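Staphylococcal nuclease domain-containing protein 1 (Drosophila melanogaster, PDB 2WAC) cuts DNA and RNA as an endonuclease, takes part in RNA-induced silencing, and uses its Tudor domain to bind peptides carrying symmetrically dimethylated arginine. Local coordinates at residues V23-K28 with K110-E115; L57-F62 with N66-A71; V150-K153 with N159-T162. One frame throughout, in Å; residues are numbered along the deposited sequence.

The extended Tudor domain illustrates how a compact module can be set into another domain. The chain begins in the nuclease-like part, leaves it through helix 26-42, builds the Tudor sheet and returns along strand 113-118. Contact 1 joins exit to return, and contact 2, the hairpin of the first two Tudor strands in the chain, comes between its segments in sequence. Their centres are about 17 Å apart, and they touch where K110 O lies 3.1 Å from R70 NH2, a probable hydrogen bond. Contact 3 comes last, its strand 159-164 beside strand 113-118 in one sheet. Its centre is about 18 Å from that of contact 1 and 29 Å from that of contact 2, across the chain's centre.

Contact 1 of 3, residues V23-K28 with K110-E115; sequences VESGSK and KPYATE
At the junction of the extended Tudor domain, where the chain leaves the nuclease-like sheet for helix 26-42 and later comes back into it, the ring of Y112 lies against S25 and K28 at the start of that helix. The interface is small, burying 140 Å² over both sides, and no hydrogen bond crosses it. S25, at the N-cap position, presents its methylene rather than its hydroxyl: CB sits at the edge of the Y112 ring, near its plane and 3.9 Å from CD1. One helical turn further on, K28 CB comes close to the phenol oxygen, 3.2 Å from Y112 OH. The lysine chain then bends at its second torsion (chi2 -76°), which brings K28 CD within 3.6 Å of Y112 OH, before the amino end leads away. Y112 has CG beside its backbone N and anti to the carbonyl carbon (chi1 -77°), a setting that sends the ring across to the helix, where it also touches L29 and L32. Two hydrogen bonds to outside residues steady the tyrosine, from its OH to E109 OE1 and from its backbone N to D87 OD1. A serine in place of Y112 would probably open a gap beside S25 and K28 and leave E109 without its phenol partner. K28 NZ and K110 NZ stay 6.6 Å apart, like charges that may repel mildly at this surface. Such packing of the start of the outgoing helix against the segment leading into strand 113-118 fits the extended Tudor fold, in which a Tudor barrel is inserted into a staphylococcal-nuclease-like domain.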
loop_
_atom_site.group_PDB
_atom_site.type_symbol
_atom_site.label_atom_id
_atom_site.label_comp_id
_atom_site.label_asym_id
_atom_site.label_seq_id
_atom_site.Cartn_x
_atom_site.Cartn_y
_atom_site.Cartn_z
ATOM N N VAL A 23 -0.422 1.395 -13.724
ATOM C CA VAL A 23 0.365 0.729 -14.773
ATOM C C VAL A 23 0.806 1.697 -15.885
ATOM O O VAL A 23 1.923 1.588 -16.399
ATOM C CB VAL A 23 -0.361 -0.528 -15.348
ATOM C CG1 VAL A 23 0.307 -1.032 -16.625
ATOM C CG2 VAL A 23 -0.399 -1.641 -14.307
ATOM N N GLU A 24 -0.053 2.656 -16.231
ATOM C CA GLU A 24 0.272 3.625 -17.285
ATOM C C GLU A 24 1.203 4.760 -16.828
ATOM O O GLU A 24 1.590 5.612 -17.634
ATOM C CB GLU A 24 -0.998 4.180 -17.951
ATOM C CG GLU A 24 -1.816 5.150 -17.106
ATOM C CD GLU A 24 -2.542 6.183 -17.952
ATOM O OE1 GLU A 24 -1.860 7.009 -18.599
ATOM O OE2 GLU A 24 -3.791 6.176 -17.964
ATOM N N SER A 25 1.556 4.765 -15.544
ATOM C CA SER A 25 2.529 5.718 -15.007
ATOM C C SER A 25 3.897 5.064 -14.777
ATOM O O SER A 25 4.812 5.694 -14.238
ATOM C CB SER A 25 2.009 6.353 -13.711
ATOM O OG SER A 25 1.001 7.312 -13.981
ATOM N N GLY A 26 4.026 3.806 -15.199
ATOM C CA GLY A 26 5.257 3.029 -15.034
ATOM C C GLY A 26 6.486 3.658 -15.666
ATOM O O GLY A 26 7.557 3.694 -15.053
ATOM N N SER A 27 6.328 4.155 -16.892
ATOM C CA SER A 27 7.417 4.811 -17.620
ATOM C C SER A 27 7.807 6.155 -17.002
ATOM O O SER A 27 8.974 6.551 -17.053
ATOM C CB SER A 27 7.044 4.998 -19.094
ATOM O OG SER A 27 5.921 5.849 -19.233
ATOM N N LYS A 28 6.824 6.849 -16.429
ATOM C CA LYS A 28 7.054 8.121 -15.743
ATOM C C LYS A 28 7.988 7.976 -14.539
ATOM O O LYS A 28 8.919 8.768 -14.371
ATOM C CB LYS A 28 5.724 8.749 -15.311
ATOM C CG LYS A 28 5.071 9.657 -16.350
ATOM C CD LYS A 28 5.776 11.009 -16.432
ATOM C CE LYS A 28 4.936 12.022 -17.200
ATOM N NZ LYS A 28 5.605 13.352 -17.246
ATOM N N LYS A 110 3.391 14.197 -8.597
ATOM C CA LYS A 110 2.637 13.611 -7.495
ATOM C C LYS A 110 3.221 12.239 -7.161
ATOM O O LYS A 110 3.856 11.619 -8.018
ATOM C CB LYS A 110 1.152 13.468 -7.869
ATOM C CG LYS A 110 0.476 14.731 -8.420
ATOM C CD LYS A 110 0.411 14.725 -9.951
ATOM C CE LYS A 110 1.561 15.507 -10.578
ATOM N NZ LYS A 110 2.061 14.867 -11.831
ATOM N N PRO A 111 3.020 11.762 -5.916
ATOM C CA PRO A 111 3.510 10.428 -5.558
ATOM C C PRO A 111 3.016 9.340 -6.518
ATOM O O PRO A 111 1.839 9.333 -6.888
ATOM C CB PRO A 111 2.926 10.209 -4.163
ATOM C CG PRO A 111 2.779 11.582 -3.605
ATOM C CD PRO A 111 2.360 12.425 -4.774
ATOM N N TYR A 112 3.912 8.436 -6.917
ATOM C CA TYR A 112 3.560 7.373 -7.866
ATOM C C TYR A 112 2.897 6.147 -7.230
ATOM O O TYR A 112 2.464 5.235 -7.936
ATOM C CB TYR A 112 4.760 6.992 -8.748
ATOM C CG TYR A 112 5.008 8.009 -9.838
ATOM C CD1 TYR A 112 4.147 8.104 -10.933
ATOM C CD2 TYR A 112 6.083 8.892 -9.765
ATOM C CE1 TYR A 112 4.357 9.046 -11.932
ATOM C CE2 TYR A 112 6.304 9.839 -10.763
ATOM C CZ TYR A 112 5.437 9.908 -11.842
ATOM O OH TYR A 112 5.645 10.841 -12.830
ATOM N N ALA A 113 2.802 6.146 -5.902
ATOM C CA ALA A 113 2.048 5.127 -5.174
ATOM C C ALA A 113 0.959 5.768 -4.313
ATOM O O ALA A 113 1.157 6.843 -3.743
ATOM C CB ALA A 113 2.978 4.274 -4.321
ATOM N N THR A 114 -0.188 5.097 -4.229
ATOM C CA THR A 114 -1.338 5.584 -3.465
ATOM C C THR A 114 -1.810 4.502 -2.500
ATOM O O THR A 114 -1.940 3.339 -2.883
ATOM C CB THR A 114 -2.502 5.992 -4.404
ATOM O OG1 THR A 114 -2.017 6.899 -5.401
ATOM C CG2 THR A 114 -3.639 6.660 -3.625
ATOM N N GLU A 115 -2.061 4.892 -1.250
ATOM C CA GLU A 115 -2.552 3.961 -0.235
ATOM C C GLU A 115 -4.071 3.786 -0.286
ATOM O O GLU A 115 -4.813 4.753 -0.464
ATOM C CB GLU A 115 -2.121 4.403 1.166
ATOM C CG GLU A 115 -2.296 3.324 2.231
ATOM C CD GLU A 115 -1.772 3.731 3.599
ATOM O OE1 GLU A 115 -1.401 4.912 3.790
ATOM O OE2 GLU A 115 -1.739 2.857 4.490
#

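Contact 2 of 3, residues L57-F62 with N66-A71; sequences LVAAQF and NQWYRA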
loop_
_atom_site.group_PDB
_atom_site.type_symbol
_atom_site.label_atom_id
_atom_site.label_comp_id
_atom_site.label_asym_id
_atom_site.label_seq_id
_atom_site.Cartn_x
_atom_site.Cartn_y
_atom_site.Cartn_z
ATOM N N LEU A 57 9.607 17.112 2.016
ATOM C CA LEU A 57 9.836 16.181 0.913
ATOM C C LEU A 57 11.330 16.162 0.604
ATOM O O LEU A 57 11.923 17.203 0.309
ATOM C CB LEU A 57 9.023 16.575 -0.325
ATOM C CG LEU A 57 9.032 15.629 -1.535
ATOM C CD1 LEU A 57 8.415 14.269 -1.212
ATOM C CD2 LEU A 57 8.315 16.269 -2.713
ATOM N N VAL A 58 11.931 14.978 0.684
ATOM C CA VAL A 58 13.386 14.839 0.604
ATOM C C VAL A 58 13.841 13.767 -0.384
ATOM O O VAL A 58 13.028 13.031 -0.953
ATOM C CB VAL A 58 14.004 14.506 1.998
ATOM C CG1 VAL A 58 13.771 15.638 2.987
ATOM C CG2 VAL A 58 13.461 13.185 2.547
ATOM N N ALA A 59 15.153 13.705 -0.587
ATOM C CA ALA A 59 15.788 12.540 -1.177
ATOM C C ALA A 59 16.368 11.723 -0.031
ATOM O O ALA A 59 17.074 12.258 0.831
ATOM C CB ALA A 59 16.872 12.954 -2.146
ATOM N N ALA A 60 16.048 10.434 -0.010
ATOM C CA ALA A 60 16.509 9.537 1.042
ATOM C C ALA A 60 17.264 8.358 0.449
ATOM O O ALA A 60 16.789 7.718 -0.496
ATOM C CB ALA A 60 15.333 9.047 1.875
ATOM N N GLN A 61 18.438 8.078 1.011
ATOM C CA GLN A 61 19.251 6.941 0.591
ATOM C C GLN A 61 18.812 5.685 1.348
ATOM O O GLN A 61 19.168 5.489 2.515
ATOM C CB GLN A 61 20.740 7.228 0.808
ATOM C CG GLN A 61 21.681 6.351 -0.020
ATOM C CD GLN A 61 23.144 6.518 0.366
ATOM O OE1 GLN A 61 23.463 6.973 1.464
ATOM N NE2 GLN A 61 24.041 6.143 -0.540
ATOM N N PHE A 62 18.022 4.860 0.665
ATOM C CA PHE A 62 17.467 3.610 1.194
ATOM C C PHE A 62 18.582 2.729 1.757
ATOM O O PHE A 62 19.604 2.525 1.101
ATOM C CB PHE A 62 16.699 2.899 0.064
ATOM C CG PHE A 62 15.843 1.729 0.505
ATOM C CD1 PHE A 62 15.324 1.643 1.794
ATOM C CD2 PHE A 62 15.515 0.731 -0.413
ATOM C CE1 PHE A 62 14.527 0.563 2.176
ATOM C CE2 PHE A 62 14.709 -0.347 -0.047
ATOM C CZ PHE A 62 14.214 -0.431 1.253
ATOM N N ASN A 66 21.390 1.393 -0.968
ATOM C CA ASN A 66 22.145 2.654 -1.029
ATOM C C ASN A 66 21.804 3.544 -2.230
ATOM O O ASN A 66 22.619 4.364 -2.655
ATOM C CB ASN A 66 23.665 2.423 -0.918
ATOM C CG ASN A 66 24.097 2.036 0.487
ATOM O OD1 ASN A 66 23.354 2.201 1.455
ATOM N ND2 ASN A 66 25.313 1.515 0.610
ATOM N N GLN A 67 20.595 3.388 -2.763
ATOM C CA GLN A 67 20.126 4.251 -3.843
ATOM C C GLN A 67 19.200 5.337 -3.296
ATOM O O GLN A 67 18.607 5.177 -2.225
ATOM C CB GLN A 67 19.446 3.439 -4.956
ATOM C CG GLN A 67 20.310 2.320 -5.568
ATOM C CD GLN A 67 21.671 2.794 -6.066
ATOM O OE1 GLN A 67 21.789 3.843 -6.704
ATOM N NE2 GLN A 67 22.707 2.012 -5.781
ATOM N N TRP A 68 19.099 6.444 -4.029
ATOM C CA TRP A 68 18.318 7.603 -3.600
ATOM C C TRP A 68 16.881 7.551 -4.135
ATOM O O TRP A 68 16.660 7.304 -5.324
ATOM C CB TRP A 68 19.014 8.898 -4.035
ATOM C CG TRP A 68 20.353 9.139 -3.366
ATOM C CD1 TRP A 68 21.584 8.766 -3.831
ATOM C CD2 TRP A 68 20.583 9.814 -2.120
ATOM N NE1 TRP A 68 22.565 9.165 -2.951
ATOM C CE2 TRP A 68 21.980 9.811 -1.894
ATOM C CE3 TRP A 68 19.746 10.422 -1.174
ATOM C CZ2 TRP A 68 22.558 10.388 -0.756
ATOM C CZ3 TRP A 68 20.323 10.999 -0.042
ATOM C CH2 TRP A 68 21.717 10.976 0.154
ATOM N N TYR A 69 15.916 7.775 -3.240
ATOM C CA TYR A 69 14.487 7.751 -3.569
ATOM C C TYR A 69 13.791 9.027 -3.073
ATOM O O TYR A 69 14.292 9.701 -2.173
ATOM C CB TYR A 69 13.806 6.534 -2.922
ATOM C CG TYR A 69 14.294 5.175 -3.388
ATOM C CD1 TYR A 69 15.527 4.670 -2.975
ATOM C CD2 TYR A 69 13.503 4.377 -4.214
ATOM C CE1 TYR A 69 15.975 3.423 -3.396
ATOM C CE2 TYR A 69 13.939 3.122 -4.636
ATOM C CZ TYR A 69 15.177 2.653 -4.222
ATOM O OH TYR A 69 15.613 1.415 -4.635
ATOM N N ARG A 70 12.640 9.355 -3.660
ATOM C CA ARG A 70 11.802 10.441 -3.146
ATOM C C ARG A 70 11.133 9.977 -1.854
ATOM O O ARG A 70 10.636 8.849 -1.779
ATOM C CB ARG A 70 10.737 10.860 -4.163
ATOM C CG ARG A 70 11.275 11.372 -5.489
ATOM C CD ARG A 70 10.256 12.256 -6.198
ATOM N NE ARG A 70 9.017 11.554 -6.535
ATOM C CZ ARG A 70 7.919 12.141 -7.004
ATOM N NH1 ARG A 70 7.886 13.456 -7.194
ATOM N NH2 ARG A 70 6.844 11.413 -7.282
ATOM N N ALA A 71 11.128 10.836 -0.840
ATOM C CA ALA A 71 10.605 10.453 0.469
ATOM C C ALA A 71 9.956 11.614 1.211
ATOM O O ALA A 71 10.368 12.762 1.067
ATOM C CB ALA A 71 11.709 9.824 1.321
#
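V58 and A71 face each other as a hydrogen-bonded pair in a β-hairpin of the Tudor barrel, where strand 57-61 runs antiparallel to the first residues, 68-71, of strand 68-77. A60 and Y69 form the next such pair, and V58 N to A71 O is the shortest of the bonds at 2.7 Å. On the face of V58, A60, Y69 and A71, small side chains meet directly, A60 CB lying 3.7 Å from A71 CB. Beyond the strand end, with CG anti to its own N (chi1 -169°), F62 reaches over to Y69, CB 3.6 Å from Y69 CE1, and its ring edge meets the face of Y69 in an offset edge-to-face pair. The planes stand at 85° and the centroids are 5.7 Å apart. On the other face, that of A59, Q61, W68 and R70, Q61 lies over the indole: CB stands 3.7 Å from the centroid of the six-membered ring of W68, and the extended chain lays its amide nearly parallel to the ring. From there Q61 NE2 donates to N66 O over 3.1 Å, approaching from above the carbonyl plane. In the second shell, D65 OD2 hydrogen-bonds Y69 OH, which helps to position that ring. F62 also meets Y85, and all three aromatics belong to the region involved in dimethylarginine binding, consistent with the aromatic cage of methylarginine-reading Tudor domains. F40 of helix 26-42 meets the W68 ring. R70 anchors its face through a salt bridge to D87, while its NH1 bonds both F106 O and E109 O.

Contact 3 of 3, residues V150-K153 with N159-T162; sequences VELK and NLAT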
loop_
_atom_site.group_PDB
_atom_site.type_symbol
_atom_site.label_atom_id
_atom_site.label_comp_id
_atom_site.label_asym_id
_atom_site.label_seq_id
_atom_site.Cartn_x
_atom_site.Cartn_y
_atom_site.Cartn_z
ATOM N N VAL A 150 -12.282 1.888 -6.645
ATOM C CA VAL A 150 -12.520 2.645 -5.418
ATOM C C VAL A 150 -13.998 2.526 -5.054
ATOM O O VAL A 150 -14.870 2.909 -5.837
ATOM C CB VAL A 150 -12.094 4.134 -5.556
ATOM C CG1 VAL A 150 -12.454 4.926 -4.299
ATOM C CG2 VAL A 150 -10.598 4.241 -5.837
ATOM N N GLU A 151 -14.269 1.983 -3.870
ATOM C CA GLU A 151 -15.643 1.723 -3.426
ATOM C C GLU A 151 -16.221 2.869 -2.601
ATOM O O GLU A 151 -17.418 3.152 -2.671
ATOM C CB GLU A 151 -15.716 0.420 -2.622
ATOM C CG GLU A 151 -15.186 -0.820 -3.348
ATOM C CD GLU A 151 -16.055 -1.265 -4.517
ATOM O OE1 GLU A 151 -17.234 -0.859 -4.597
ATOM O OE2 GLU A 151 -15.554 -2.035 -5.362
ATOM N N LEU A 152 -15.364 3.511 -1.811
ATOM C CA LEU A 152 -15.769 4.635 -0.974
ATOM C C LEU A 152 -14.600 5.570 -0.720
ATOM O O LEU A 152 -13.523 5.134 -0.311
ATOM C CB LEU A 152 -16.338 4.150 0.367
ATOM C CG LEU A 152 -17.035 5.194 1.253
ATOM C CD1 LEU A 152 -18.407 5.562 0.699
ATOM C CD2 LEU A 152 -17.161 4.692 2.678
ATOM N N LYS A 153 -14.825 6.856 -0.969
ATOM C CA LYS A 153 -13.877 7.897 -0.581
ATOM C C LYS A 153 -14.007 8.162 0.916
ATOM O O LYS A 153 -15.118 8.285 1.438
ATOM C CB LYS A 153 -14.137 9.190 -1.357
ATOM C CG LYS A 153 -13.942 9.087 -2.860
ATOM C CD LYS A 153 -14.449 10.344 -3.552
ATOM C CE LYS A 153 -14.366 10.229 -5.068
ATOM N NZ LYS A 153 -12.956 10.261 -5.554
ATOM N N ASN A 159 -8.755 5.589 0.897
ATOM C CA ASN A 159 -10.063 5.210 0.359
ATOM C C ASN A 159 -10.241 3.693 0.310
ATOM O O ASN A 159 -9.264 2.954 0.176
ATOM C CB ASN A 159 -10.267 5.811 -1.040
ATOM C CG ASN A 159 -10.278 7.336 -1.035
ATOM O OD1 ASN A 159 -10.553 7.968 -0.015
ATOM N ND2 ASN A 159 -9.990 7.930 -2.187
ATOM N N LEU A 160 -11.487 3.237 0.433
ATOM C CA LEU A 160 -11.816 1.811 0.329
ATOM C C LEU A 160 -11.758 1.352 -1.126
ATOM O O LEU A 160 -12.350 1.984 -2.003
ATOM C CB LEU A 160 -13.209 1.529 0.914
ATOM C CG LEU A 160 -13.382 1.190 2.401
ATOM C CD1 LEU A 160 -12.807 2.257 3.330
ATOM C CD2 LEU A 160 -14.857 0.951 2.716
ATOM N N ALA A 161 -11.044 0.255 -1.375
ATOM C CA ALA A 161 -10.887 -0.270 -2.728
ATOM C C ALA A 161 -10.966 -1.793 -2.783
ATOM O O ALA A 161 -10.476 -2.481 -1.886
ATOM C CB ALA A 161 -9.570 0.213 -3.335
ATOM N N THR A 162 -11.590 -2.311 -3.837
ATOM C CA THR A 162 -11.509 -3.739 -4.135
ATOM C C THR A 162 -10.394 -3.994 -5.144
ATOM O O THR A 162 -10.024 -3.105 -5.914
ATOM C CB THR A 162 -12.839 -4.322 -4.681
ATOM O OG1 THR A 162 -13.289 -3.548 -5.800
ATOM C CG2 THR A 162 -13.913 -4.338 -3.593
#
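L160 O is gripped by two successive backbone groups, E151 N at 2.7 Å and, more weakly, L152 N at 3.4 Å. Two residues facing one in this way make a classic β bulge, here in the antiparallel hairpin of strands 145-152 and 159-164 in the OB-fold sheet of the nuclease-like domain. Pairing resumes past the bulge, where L160 N donates to L152 O. There L152 CB packs 4.1 Å from L160 CB. The extra residue, E151, bends its chain at the second torsion (chi2 -69°) and meets T162 at about a right angle. T162 OG1 donates to E151 OE2 over 2.8 Å, using the anti lone pair of the carboxylate oxygen, while E151 CG rests 3.7 Å from T162 CG2. L195 of helix 193-208 touches both E151 and T162. At the turn end, N159 OD1 lies 3.4 Å from K153 CA and takes a hydrogen bond from V154 N, tying the side chain to the loop. Two partners on E151 OE2, T162 OG1 and N149 ND2, probably restrain the turning of the carboxylate and would favour its charged form, while the side-chain bond adds a second link between the strands beside the bulge.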